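Local atomic coordinates of cytoplasmic protein (Cryptococcus neoformans var. grubii serotype A, PDB entry 7LPO), a protein that probably hydrolyses steryl beta-glucosides, releasing glucose from the sterol, as a sterylglucosidase of glycoside hydrolase family 5. Residues A[128-132]-A[257-263]; A[143-147]-A[199-203]; A[497-502]-A[558-564]. One frame throughout, in Å; residues are numbered along the deposited sequence.

In the fold
All three contacts belong to one chain and none touches another. Strand 137-143 connects contacts 1 and 2: it runs beside the first, where L128, C262 and V263 pack on it, and contact 2 begins at its C-terminal end. Contact 2 is nested within the chain loop that contact 1 closes, yet their nearest atoms are about 13 Å apart. The W199 side chain of contact 2 lies about 4 Å from a bound Tris, which may mark a pocket. Contact 3 follows later in the chain, its nearest atoms about 17 Å from contact 2 and about 20 Å from contact 1.

Contact 1: residues A[128-132]-A[257-263]; sequences LRKCK and DLLDECV
D257 offers its carboxylate to two basic side chains of helix 118-133, and each is met differently. The R129 guanidinium lies nearly coplanar with the carboxylate, the planes 14° apart, and NH1 reaches the syn lone pair of OD1 over 3.2 Å, although the N-H...O angle of 139° leaves the bond bent. The other amino group, NH2, goes to the backbone oxygen of E254, so two acceptors fix how the guanidinium is turned. K132 approaches from further along the helix. With CG anti to its backbone N (chi1 -176°) and the rest of the chain extended, it carries NZ to within 3.3 Å of D257 OD2, a weak bond within a salt bridge. E261 crosses this lysine at about a right angle; its OE1 is 3.8 Å from K132 NZ, a long salt bridge that completes a four-residue network.

Beneath the charges the contact turns apolar. L258 pushes its two methyls against the helix: CD1 lies 3.7 Å from L128 CB, while CD2 lies 4.0 Å from R129 CG. Deeper still, L128 CD1 meets V263 CG2 at 4.0 Å, the two side chains at about a right angle. C262 faces the helix, its SG 4.0 Å from both K132 CB and L128 O. Helix 118-133 is thereby joined to the turn leading into strand 263-267, both next to parallel strand 137-143, an arrangement expected of the TIM barrel of family 5 glycoside hydrolases.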
ATOM      1  N   LEU A 128     -12.090  10.621 -10.533  1.00 17.19           N
ATOM      2  CA  LEU A 128     -11.883  11.576  -9.449  1.00 19.93           C
ATOM      3  C   LEU A 128     -13.062  12.535  -9.321  1.00 21.31           C
ATOM      4  O   LEU A 128     -13.441  12.914  -8.209  1.00 23.04           O
ATOM      5  CB  LEU A 128     -10.583  12.346  -9.673  1.00 19.10           C
ATOM      6  CG  LEU A 128      -9.331  11.478  -9.598  1.00 20.64           C
ATOM      7  CD1 LEU A 128      -8.082  12.282  -9.933  1.00 22.74           C
ATOM      8  CD2 LEU A 128      -9.215  10.824  -8.208  1.00 21.05           C
ATOM      9  N   ARG A 129     -13.669  12.921 -10.441  1.00 22.54           N
ATOM     10  CA  ARG A 129     -14.813  13.826 -10.374  1.00 25.32           C
ATOM     11  C   ARG A 129     -15.977  13.199  -9.616  1.00 23.57           C
ATOM     12  O   ARG A 129     -16.633  13.868  -8.809  1.00 22.49           O
ATOM     13  CB  ARG A 129     -15.249  14.228 -11.782  1.00 27.11           C
ATOM     14  CG  ARG A 129     -14.349  15.278 -12.416  1.00 30.69           C
ATOM     15  CD  ARG A 129     -15.114  16.116 -13.426  1.00 33.35           C
ATOM     16  NE  ARG A 129     -14.269  16.536 -14.537  1.00 36.53           N
ATOM     17  CZ  ARG A 129     -13.493  17.615 -14.523  1.00 40.35           C
ATOM     18  NH1 ARG A 129     -13.450  18.395 -13.443  1.00 41.15           N
ATOM     19  NH2 ARG A 129     -12.762  17.915 -15.592  1.00 42.71           N
ATOM     20  N   LYS A 130     -16.255  11.916  -9.864  1.00 27.63           N
ATOM     21  CA  LYS A 130     -17.319  11.240  -9.125  1.00 26.95           C
ATOM     22  C   LYS A 130     -16.970  11.101  -7.647  1.00 25.16           C
ATOM     23  O   LYS A 130     -17.842  11.252  -6.783  1.00 23.74           O
ATOM     24  CB  LYS A 130     -17.602   9.869  -9.734  1.00 29.46           C
ATOM     25  CG  LYS A 130     -18.442   9.931 -10.994  1.00 34.77           C
ATOM     26  CD  LYS A 130     -18.971   8.562 -11.392  1.00 39.91           C
ATOM     27  CE  LYS A 130     -20.215   8.683 -12.262  1.00 45.00           C
ATOM     28  NZ  LYS A 130     -21.333   9.377 -11.556  1.00 49.21           N
ATOM     29  N   CYS A 131     -15.706  10.806  -7.327  1.00 20.37           N
ATOM     30  CA  CYS A 131     -15.302  10.795  -5.922  1.00 19.25           C
ATOM     31  C   CYS A 131     -15.598  12.138  -5.266  1.00 18.37           C
ATOM     32  O   CYS A 131     -16.058  12.193  -4.120  1.00 18.27           O
ATOM     33  CB  CYS A 131     -13.819  10.460  -5.793  1.00 19.50           C
ATOM     34  SG  CYS A 131     -13.392   8.821  -6.443  1.00 25.84           S
ATOM     35  N   LYS A 132     -15.353  13.233  -5.984  1.00 24.93           N
ATOM     36  CA  LYS A 132     -15.617  14.556  -5.423  1.00 24.01           C
ATOM     37  C   LYS A 132     -17.108  14.780  -5.214  1.00 22.97           C
ATOM     38  O   LYS A 132     -17.521  15.327  -4.185  1.00 23.62           O
ATOM     39  CB  LYS A 132     -15.035  15.629  -6.340  1.00 24.90           C
ATOM     40  CG  LYS A 132     -15.155  17.047  -5.811  1.00 26.75           C
ATOM     41  CD  LYS A 132     -14.674  18.039  -6.861  1.00 29.50           C
ATOM     42  CE  LYS A 132     -14.961  19.469  -6.440  1.00 34.20           C
ATOM     43  NZ  LYS A 132     -15.137  20.340  -7.639  1.00 39.43           N
ATOM     44  N   ASP A 257     -10.226  22.046 -10.450  1.00 26.02           N
ATOM     45  CA  ASP A 257     -11.176  22.079  -9.353  1.00 26.55           C
ATOM     46  C   ASP A 257     -11.053  20.873  -8.430  1.00 27.51           C
ATOM     47  O   ASP A 257     -11.538  20.926  -7.300  1.00 30.36           O
ATOM     48  CB  ASP A 257     -12.589  22.106  -9.902  1.00 31.85           C
ATOM     49  CG  ASP A 257     -12.842  20.954 -10.889  1.00 42.40           C
ATOM     50  OD1 ASP A 257     -12.469  21.082 -12.086  1.00 45.42           O
ATOM     51  OD2 ASP A 257     -13.402  19.912 -10.467  1.00 49.26           O
ATOM     52  N   LEU A 258     -10.394  19.809  -8.889  1.00 26.41           N
ATOM     53  CA  LEU A 258     -10.203  18.640  -8.040  1.00 25.80           C
ATOM     54  C   LEU A 258      -9.132  18.884  -6.990  1.00 24.18           C
ATOM     55  O   LEU A 258      -9.141  18.243  -5.934  1.00 25.72           O
ATOM     56  CB  LEU A 258      -9.810  17.436  -8.894  1.00 26.66           C
ATOM     57  CG  LEU A 258     -10.788  16.918  -9.947  1.00 28.67           C
ATOM     58  CD1 LEU A 258     -10.095  15.874 -10.803  1.00 31.91           C
ATOM     59  CD2 LEU A 258     -12.017  16.354  -9.296  1.00 27.95           C
ATOM     60  N   LEU A 259      -8.194  19.780  -7.263  1.00 22.92           N
ATOM     61  CA  LEU A 259      -7.031  19.905  -6.401  1.00 22.30           C
ATOM     62  C   LEU A 259      -7.426  20.489  -5.053  1.00 23.90           C
ATOM     63  O   LEU A 259      -8.210  21.440  -4.979  1.00 24.49           O
ATOM     64  CB  LEU A 259      -5.976  20.775  -7.065  1.00 23.21           C
ATOM     65  CG  LEU A 259      -5.318  20.215  -8.325  1.00 26.57           C
ATOM     66  CD1 LEU A 259      -4.239  21.190  -8.791  1.00 27.11           C
ATOM     67  CD2 LEU A 259      -4.726  18.844  -8.116  1.00 29.00           C
ATOM     68  N   ASP A 260      -6.908  19.876  -3.983  1.00 23.06           N
ATOM     69  CA  ASP A 260      -7.040  20.367  -2.612  1.00 25.47           C
ATOM     70  C   ASP A 260      -8.429  20.150  -2.021  1.00 24.52           C
ATOM     71  O   ASP A 260      -8.547  19.751  -0.857  1.00 23.17           O
ATOM     72  CB  ASP A 260      -6.646  21.848  -2.556  1.00 26.87           C
ATOM     73  CG  ASP A 260      -5.235  22.085  -3.071  1.00 30.24           C
ATOM     74  OD1 ASP A 260      -4.352  21.255  -2.750  1.00 29.52           O
ATOM     75  OD2 ASP A 260      -5.007  23.079  -3.805  1.00 31.40           O
ATOM     76  N   GLU A 261      -9.479  20.399  -2.804  1.00 25.81           N
ATOM     77  CA  GLU A 261     -10.826  20.099  -2.337  1.00 25.27           C
ATOM     78  C   GLU A 261     -11.084  18.598  -2.342  1.00 25.22           C
ATOM     79  O   GLU A 261     -11.752  18.072  -1.445  1.00 28.86           O
ATOM     80  CB  GLU A 261     -11.854  20.819  -3.206  1.00 29.40           C
ATOM     81  CG  GLU A 261     -13.301  20.508  -2.835  1.00 37.16           C
ATOM     82  CD  GLU A 261     -14.306  21.398  -3.559  1.00 45.40           C
ATOM     83  OE1 GLU A 261     -13.906  22.136  -4.494  1.00 48.65           O
ATOM     84  OE2 GLU A 261     -15.499  21.355  -3.192  1.00 47.58           O
ATOM     85  N   CYS A 262     -10.575  17.894  -3.353  1.00 19.66           N
ATOM     86  CA  CYS A 262     -10.711  16.441  -3.420  1.00 18.26           C
ATOM     87  C   CYS A 262      -9.345  15.774  -3.346  1.00 18.42           C
ATOM     88  O   CYS A 262      -9.060  15.077  -2.367  1.00 17.68           O
ATOM     89  CB  CYS A 262     -11.458  16.045  -4.692  1.00 18.09           C
ATOM     90  SG  CYS A 262     -11.550  14.269  -4.957  1.00 20.35           S
ATOM     91  N   VAL A 263      -8.485  15.979  -4.344  1.00 16.38           N
ATOM     92  CA  VAL A 263      -7.148  15.394  -4.372  1.00 15.65           C
ATOM     93  C   VAL A 263      -6.278  16.246  -3.455  1.00 14.11           C
ATOM     94  O   VAL A 263      -5.865  17.343  -3.819  1.00 16.47           O
ATOM     95  CB  VAL A 263      -6.583  15.333  -5.791  1.00 18.01           C
ATOM     96  CG1 VAL A 263      -5.149  14.821  -5.768  1.00 19.85           C
ATOM     97  CG2 VAL A 263      -7.470  14.466  -6.669  1.00 18.34           C
TER

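Contact 2: residues A[143-147]-A[199-203]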
ATOM      1  N   HIS A 143       1.525   3.142  -7.853  1.00 14.14           N
ATOM      2  CA  HIS A 143       1.566   1.841  -7.212  1.00 14.17           C
ATOM      3  C   HIS A 143       2.410   0.859  -8.008  1.00 14.21           C
ATOM      4  O   HIS A 143       2.382   0.848  -9.243  1.00 14.22           O
ATOM      5  CB  HIS A 143       0.155   1.277  -7.035  1.00 17.06           C
ATOM      6  CG  HIS A 143       0.100   0.100  -6.114  1.00 18.17           C
ATOM      7  ND1 HIS A 143      -0.250   0.212  -4.785  1.00 17.62           N
ATOM      8  CD2 HIS A 143       0.385  -1.208  -6.322  1.00 17.62           C
ATOM      9  CE1 HIS A 143      -0.192  -0.979  -4.217  1.00 18.46           C
ATOM     10  NE2 HIS A 143       0.198  -1.857  -5.125  1.00 18.32           N
ATOM     11  N   GLN A 144       3.137   0.021  -7.274  1.00 14.24           N
ATOM     12  CA  GLN A 144       3.912  -1.070  -7.836  1.00 14.29           C
ATOM     13  C   GLN A 144       4.060  -2.152  -6.773  1.00 14.31           C
ATOM     14  O   GLN A 144       3.971  -1.894  -5.568  1.00 14.29           O
ATOM     15  CB  GLN A 144       5.289  -0.588  -8.335  1.00 14.31           C
ATOM     16  CG  GLN A 144       6.283  -0.243  -7.233  1.00 14.31           C
ATOM     17  CD  GLN A 144       6.974  -1.463  -6.641  1.00 14.35           C
ATOM     18  OE1 GLN A 144       7.238  -2.437  -7.332  1.00 14.39           O
ATOM     19  NE2 GLN A 144       7.278  -1.401  -5.358  1.00 14.35           N
ATOM     20  N   ASP A 145       4.288  -3.371  -7.244  1.00 15.33           N
ATOM     21  CA  ASP A 145       4.648  -4.500  -6.403  1.00 14.65           C
ATOM     22  C   ASP A 145       5.708  -5.279  -7.161  1.00 14.70           C
ATOM     23  O   ASP A 145       5.496  -5.632  -8.322  1.00 14.72           O
ATOM     24  CB  ASP A 145       3.444  -5.396  -6.092  1.00 15.15           C
ATOM     25  CG  ASP A 145       2.359  -4.670  -5.345  1.00 16.03           C
ATOM     26  OD1 ASP A 145       2.527  -4.457  -4.119  1.00 16.80           O
ATOM     27  OD2 ASP A 145       1.339  -4.314  -5.979  1.00 16.95           O
ATOM     28  N   VAL A 146       6.845  -5.521  -6.511  1.00 14.47           N
ATOM     29  CA  VAL A 146       7.989  -6.223  -7.088  1.00 14.53           C
ATOM     30  C   VAL A 146       8.237  -5.771  -8.522  1.00 14.54           C
ATOM     31  O   VAL A 146       8.418  -6.591  -9.433  1.00 14.58           O
ATOM     32  CB  VAL A 146       7.818  -7.752  -6.983  1.00 14.58           C
ATOM     33  CG1 VAL A 146       7.862  -8.164  -5.513  1.00 14.58           C
ATOM     34  CG2 VAL A 146       6.529  -8.227  -7.594  1.00 14.57           C
ATOM     35  N   TRP A 147       8.265  -4.447  -8.688  1.00 14.49           N
ATOM     36  CA  TRP A 147       8.615  -3.699  -9.894  1.00 14.49           C
ATOM     37  C   TRP A 147       7.516  -3.660 -10.949  1.00 14.48           C
ATOM     38  O   TRP A 147       7.186  -2.570 -11.434  1.00 14.44           O
ATOM     39  CB  TRP A 147       9.896  -4.228 -10.551  1.00 14.55           C
ATOM     40  CG  TRP A 147      10.289  -3.389 -11.754  1.00 14.55           C
ATOM     41  CD1 TRP A 147      10.196  -3.747 -13.061  1.00 14.58           C
ATOM     42  CD2 TRP A 147      10.787  -2.043 -11.745  1.00 14.52           C
ATOM     43  NE1 TRP A 147      10.607  -2.715 -13.869  1.00 14.57           N
ATOM     44  CE2 TRP A 147      10.975  -1.657 -13.086  1.00 14.54           C
ATOM     45  CE3 TRP A 147      11.079  -1.124 -10.731  1.00 14.49           C
ATOM     46  CZ2 TRP A 147      11.455  -0.398 -13.441  1.00 14.52           C
ATOM     47  CZ3 TRP A 147      11.566   0.117 -11.082  1.00 14.48           C
ATOM     48  CH2 TRP A 147      11.748   0.473 -12.428  1.00 14.49           C
ATOM     49  N   TRP A 199       4.633 -14.193  -3.792  1.00 14.72           N
ATOM     50  CA  TRP A 199       4.931 -13.119  -4.733  1.00 14.69           C
ATOM     51  C   TRP A 199       5.917 -12.130  -4.134  1.00 14.66           C
ATOM     52  O   TRP A 199       6.708 -11.512  -4.866  1.00 14.67           O
ATOM     53  CB  TRP A 199       3.637 -12.409  -5.154  1.00 14.64           C
ATOM     54  CG  TRP A 199       2.996 -11.615  -4.055  1.00 14.58           C
ATOM     55  CD1 TRP A 199       1.966 -12.009  -3.247  1.00 14.57           C
ATOM     56  CD2 TRP A 199       3.339 -10.290  -3.646  1.00 14.53           C
ATOM     57  NE1 TRP A 199       1.654 -11.008  -2.350  1.00 16.44           N
ATOM     58  CE2 TRP A 199       2.485  -9.944  -2.578  1.00 14.50           C
ATOM     59  CE3 TRP A 199       4.289  -9.356  -4.079  1.00 16.38           C
ATOM     60  CZ2 TRP A 199       2.561  -8.723  -1.932  1.00 14.45           C
ATOM     61  CZ3 TRP A 199       4.355  -8.135  -3.436  1.00 15.48           C
ATOM     62  CH2 TRP A 199       3.495  -7.832  -2.377  1.00 14.44           C
ATOM     63  N   GLY A 200       5.898 -11.980  -2.807  1.00 14.65           N
ATOM     64  CA  GLY A 200       6.730 -10.988  -2.152  1.00 14.62           C
ATOM     65  C   GLY A 200       8.209 -11.326  -2.170  1.00 14.67           C
ATOM     66  O   GLY A 200       9.049 -10.420  -2.089  1.00 14.66           O
ATOM     67  N   THR A 201       8.550 -12.611  -2.278  1.00 14.73           N
ATOM     68  CA  THR A 201       9.952 -13.017  -2.369  1.00 14.78           C
ATOM     69  C   THR A 201      10.615 -12.568  -3.669  1.00 14.80           C
ATOM     70  O   THR A 201      11.848 -12.646  -3.787  1.00 14.84           O
ATOM     71  CB  THR A 201      10.092 -14.547  -2.238  1.00 14.85           C
ATOM     72  OG1 THR A 201       9.545 -15.211  -3.390  1.00 14.87           O
ATOM     73  CG2 THR A 201       9.390 -15.045  -0.981  1.00 14.84           C
ATOM     74  N   ASN A 202       9.836 -12.112  -4.650  1.00 14.77           N
ATOM     75  CA  ASN A 202      10.441 -11.596  -5.870  1.00 14.78           C
ATOM     76  C   ASN A 202      11.385 -10.441  -5.572  1.00 14.75           C
ATOM     77  O   ASN A 202      12.365 -10.251  -6.291  1.00 14.78           O
ATOM     78  CB  ASN A 202       9.349 -11.194  -6.861  1.00 14.74           C
ATOM     79  CG  ASN A 202       8.786 -12.404  -7.618  1.00 14.79           C
ATOM     80  OD1 ASN A 202       9.532 -13.196  -8.180  1.00 14.85           O
ATOM     81  ND2 ASN A 202       7.483 -12.557  -7.607  1.00 14.76           N
ATOM     82  N   TYR A 203      11.154  -9.702  -4.484  1.00 14.71           N
ATOM     83  CA  TYR A 203      12.073  -8.620  -4.125  1.00 14.69           C
ATOM     84  C   TYR A 203      13.493  -9.123  -3.886  1.00 14.75           C
ATOM     85  O   TYR A 203      14.448  -8.349  -4.018  1.00 14.75           O
ATOM     86  CB  TYR A 203      11.603  -7.877  -2.867  1.00 14.64           C
ATOM     87  CG  TYR A 203      10.460  -6.914  -3.086  1.00 14.58           C
ATOM     88  CD1 TYR A 203      10.600  -5.796  -3.918  1.00 14.55           C
ATOM     89  CD2 TYR A 203       9.246  -7.109  -2.452  1.00 14.55           C
ATOM     90  CE1 TYR A 203       9.550  -4.911  -4.119  1.00 14.50           C
ATOM     91  CE2 TYR A 203       8.194  -6.232  -2.638  1.00 14.49           C
ATOM     92  CZ  TYR A 203       8.340  -5.141  -3.481  1.00 14.47           C
ATOM     93  OH  TYR A 203       7.269  -4.285  -3.664  1.00 14.42           O
TER
HETATM   94  O   HOH W   1       4.860  -4.524  -2.739  1.00 14.36           O
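V146 holds CG1 anti to its carbonyl carbon (chi1 -67°), and the Y203 side chain swings its ring across that methyl. CG1 sits 3.5 Å from the ring centroid and only 11° off the normal, a CH-pi contact over the face. The same methyl lies at the edge of the W199 indole, 4.0 Å from CE3, and also touches N202 CB, so one branch of V146 fills the angle between three side chains. The phenol oxygen is gripped as well: V146 N donates to Y203 OH over 3.1 Å in a nearly straight bond (171°), and Q144 NE2, which also donates to the backbone oxygen of N270, adds a weak one. This loop follows strand 137-143 at its C-terminal end, the end that carries the active site in TIM-barrel glycosidases, and W199 is close to the bound Tris. Q144 folds back so that its OE1 takes the N-H of W147. A water accepts from Y203 OH at 2.6 Å and donates to D145 OD1 at 2.7 Å. The other oxygen of D145, OD2, receives H143 NE2 over 2.8 Å and also meets K48 in a salt bridge and S154 in a hydrogen bond.

Contact 3: residues A[497-502]-A[558-564]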
ATOM      1  N   ILE A 497      -0.616  -5.350  19.078  1.00 14.64           N
ATOM      2  CA  ILE A 497      -0.692  -4.771  17.741  1.00 15.48           C
ATOM      3  C   ILE A 497      -0.962  -3.276  17.822  1.00 14.58           C
ATOM      4  O   ILE A 497      -0.397  -2.485  17.060  1.00 14.56           O
ATOM      5  CB  ILE A 497      -1.743  -5.515  16.893  1.00 16.94           C
ATOM      6  CG1 ILE A 497      -1.338  -6.985  16.825  1.00 21.83           C
ATOM      7  CG2 ILE A 497      -1.853  -4.889  15.506  1.00 15.35           C
ATOM      8  CD1 ILE A 497      -1.900  -7.752  15.675  1.00 28.12           C
ATOM      9  N   GLN A 498      -1.801  -2.858  18.764  1.00 17.73           N
ATOM     10  CA  GLN A 498      -1.993  -1.429  18.976  1.00 15.59           C
ATOM     11  C   GLN A 498      -0.680  -0.759  19.364  1.00 17.22           C
ATOM     12  O   GLN A 498      -0.420   0.387  18.971  1.00 17.80           O
ATOM     13  CB  GLN A 498      -3.053  -1.204  20.051  1.00 14.69           C
ATOM     14  CG  GLN A 498      -3.500   0.222  20.186  1.00 16.54           C
ATOM     15  CD  GLN A 498      -4.614   0.369  21.201  1.00 20.43           C
ATOM     16  OE1 GLN A 498      -4.361   0.608  22.371  1.00 21.93           O
ATOM     17  NE2 GLN A 498      -5.854   0.205  20.754  1.00 21.55           N
ATOM     18  N   GLY A 499       0.161  -1.455  20.129  1.00 16.59           N
ATOM     19  CA  GLY A 499       1.476  -0.919  20.441  1.00 17.27           C
ATOM     20  C   GLY A 499       2.376  -0.794  19.228  1.00 20.58           C
ATOM     21  O   GLY A 499       3.171   0.146  19.136  1.00 21.35           O
ATOM     22  N   GLU A 500       2.249  -1.721  18.273  1.00 18.93           N
ATOM     23  CA  GLU A 500       3.027  -1.604  17.044  1.00 21.64           C
ATOM     24  C   GLU A 500       2.635  -0.359  16.255  1.00 18.30           C
ATOM     25  O   GLU A 500       3.498   0.333  15.710  1.00 19.52           O
ATOM     26  CB  GLU A 500       2.848  -2.857  16.188  1.00 26.19           C
ATOM     27  CG  GLU A 500       3.536  -4.096  16.742  1.00 30.35           C
ATOM     28  CD  GLU A 500       3.503  -5.267  15.759  1.00 33.35           C
ATOM     29  OE1 GLU A 500       2.498  -5.996  15.722  1.00 33.80           O
ATOM     30  OE2 GLU A 500       4.488  -5.459  15.021  1.00 35.47           O
ATOM     31  N   LEU A 501       1.341  -0.063  16.159  1.00 20.01           N
ATOM     32  CA  LEU A 501       0.940   1.140  15.440  1.00 18.05           C
ATOM     33  C   LEU A 501       1.425   2.398  16.155  1.00 16.94           C
ATOM     34  O   LEU A 501       1.686   3.417  15.510  1.00 18.23           O
ATOM     35  CB  LEU A 501      -0.579   1.178  15.271  1.00 20.97           C
ATOM     36  CG  LEU A 501      -1.212   0.446  14.087  1.00 24.80           C
ATOM     37  CD1 LEU A 501      -0.747   1.059  12.790  1.00 30.60           C
ATOM     38  CD2 LEU A 501      -0.887  -1.045  14.126  1.00 25.64           C
ATOM     39  N   ALA A 502       1.546   2.351  17.483  1.00 15.14           N
ATOM     40  CA  ALA A 502       2.047   3.506  18.218  1.00 17.76           C
ATOM     41  C   ALA A 502       3.506   3.782  17.884  1.00 20.03           C
ATOM     42  O   ALA A 502       3.933   4.940  17.892  1.00 20.57           O
ATOM     43  CB  ALA A 502       1.882   3.287  19.726  1.00 19.23           C
ATOM     44  N   ASN A 558      -8.869  -1.934  15.704  1.00 16.20           N
ATOM     45  CA  ASN A 558      -8.696  -1.435  17.067  1.00 15.25           C
ATOM     46  C   ASN A 558      -7.304  -0.859  17.267  1.00 15.45           C
ATOM     47  O   ASN A 558      -7.124   0.070  18.058  1.00 17.10           O
ATOM     48  CB  ASN A 558      -8.960  -2.556  18.074  1.00 15.58           C
ATOM     49  CG  ASN A 558      -8.741  -2.113  19.532  1.00 17.16           C
ATOM     50  OD1 ASN A 558      -9.498  -1.309  20.070  1.00 18.47           O
ATOM     51  ND2 ASN A 558      -7.701  -2.643  20.165  1.00 17.04           N
ATOM     52  N   ALA A 559      -6.314  -1.366  16.532  1.00 15.49           N
ATOM     53  CA  ALA A 559      -4.942  -0.911  16.718  1.00 15.31           C
ATOM     54  C   ALA A 559      -4.777   0.531  16.254  1.00 16.66           C
ATOM     55  O   ALA A 559      -3.885   1.239  16.738  1.00 16.89           O
ATOM     56  CB  ALA A 559      -3.977  -1.838  15.973  1.00 14.15           C
ATOM     57  N   CYS A 560      -5.626   0.988  15.340  1.00 18.03           N
ATOM     58  CA  CYS A 560      -5.638   2.383  14.930  1.00 19.84           C
ATOM     59  C   CYS A 560      -6.478   3.256  15.850  1.00 20.72           C
ATOM     60  O   CYS A 560      -6.497   4.479  15.669  1.00 21.74           O
ATOM     61  CB  CYS A 560      -6.144   2.502  13.491  1.00 22.00           C
ATOM     62  SG  CYS A 560      -5.187   1.490  12.351  1.00 20.83           S
ATOM     63  N   ASP A 561      -7.160   2.662  16.819  1.00 20.62           N
ATOM     64  CA  ASP A 561      -7.937   3.392  17.814  1.00 18.37           C
ATOM     65  C   ASP A 561      -7.076   3.548  19.074  1.00 20.46           C
ATOM     66  O   ASP A 561      -5.904   3.906  18.935  1.00 20.82           O
ATOM     67  CB  ASP A 561      -9.269   2.678  18.043  1.00 18.79           C
ATOM     68  CG  ASP A 561     -10.252   2.857  16.899  1.00 22.14           C
ATOM     69  OD1 ASP A 561      -9.987   3.678  15.994  1.00 24.24           O
ATOM     70  OD2 ASP A 561     -11.313   2.174  16.919  1.00 23.77           O
ATOM     71  N   GLY A 562      -7.582   3.272  20.271  1.00 20.08           N
ATOM     72  CA  GLY A 562      -6.809   3.460  21.472  1.00 21.51           C
ATOM     73  C   GLY A 562      -6.301   4.878  21.563  1.00 22.05           C
ATOM     74  O   GLY A 562      -6.996   5.836  21.205  1.00 21.23           O
ATOM     75  N   PRO A 563      -5.063   5.042  22.035  1.00 24.61           N
ATOM     76  CA  PRO A 563      -4.453   6.377  22.041  1.00 24.09           C
ATOM     77  C   PRO A 563      -3.916   6.805  20.689  1.00 22.07           C
ATOM     78  O   PRO A 563      -3.487   7.961  20.559  1.00 23.45           O
ATOM     79  CB  PRO A 563      -3.313   6.231  23.056  1.00 26.21           C
ATOM     80  CG  PRO A 563      -2.882   4.775  22.890  1.00 26.57           C
ATOM     81  CD  PRO A 563      -4.181   4.023  22.644  1.00 25.95           C
ATOM     82  N   ASN A 564      -3.903   5.914  19.690  1.00 15.84           N
ATOM     83  CA  ASN A 564      -3.300   6.251  18.405  1.00 15.39           C
ATOM     84  C   ASN A 564      -4.198   7.188  17.605  1.00 16.14           C
ATOM     85  O   ASN A 564      -3.717   8.167  17.033  1.00 16.24           O
ATOM     86  CB  ASN A 564      -2.999   4.972  17.617  1.00 15.51           C
ATOM     87  CG  ASN A 564      -1.965   4.094  18.309  1.00 17.52           C
ATOM     88  OD1 ASN A 564      -1.083   4.590  19.002  1.00 18.28           O
ATOM     89  ND2 ASN A 564      -2.066   2.787  18.115  1.00 18.69           N
TER
HETATM   90  O   HOH W   2      -8.651   0.589  22.005  1.00 26.25           O
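Q498 lays its extended side chain along segment 558-564, with CB over A559 CA and CG against A559 O. CG stands anti to the backbone N (chi1 -170°), which carries the amide away from its own helix and over G562. There NE2 donates to N558 O at 3.0 Å; the oxygen lies close to the plane of the Q498 amide, but the donor stands 45° above the carbonyl plane. D561 N reaches that oxygen from the opposite face, so two bonds hold it. A water bridges Q498 NE2 and N558 OD1. At the other end of the amide, Q498 OE1 rests 3.4 Å from P563 CD.

N564 makes the return link. Its ND2 donates to Q498 O over 3.0 Å and to A559 O over 2.8 Å, both acceptors lying almost in its amide plane. Q498 O already takes the helical N-H of A502, so it has two donors, while N564 OD1 settles 3.3 Å from A502 CB. Below this polar layer, A559 CB packs against I497 CG2 and L501 CD2, 3.7 Å from each.

Helix 490-512 is in this way fastened to the end of helix 547-559 and the turn beyond it. L501 and C560 reach on to strand 518-522, F453 lies against I497 and L501, and D561 forms salt bridges with R39 and R667, while P563 rests on R679 of strand 676-682.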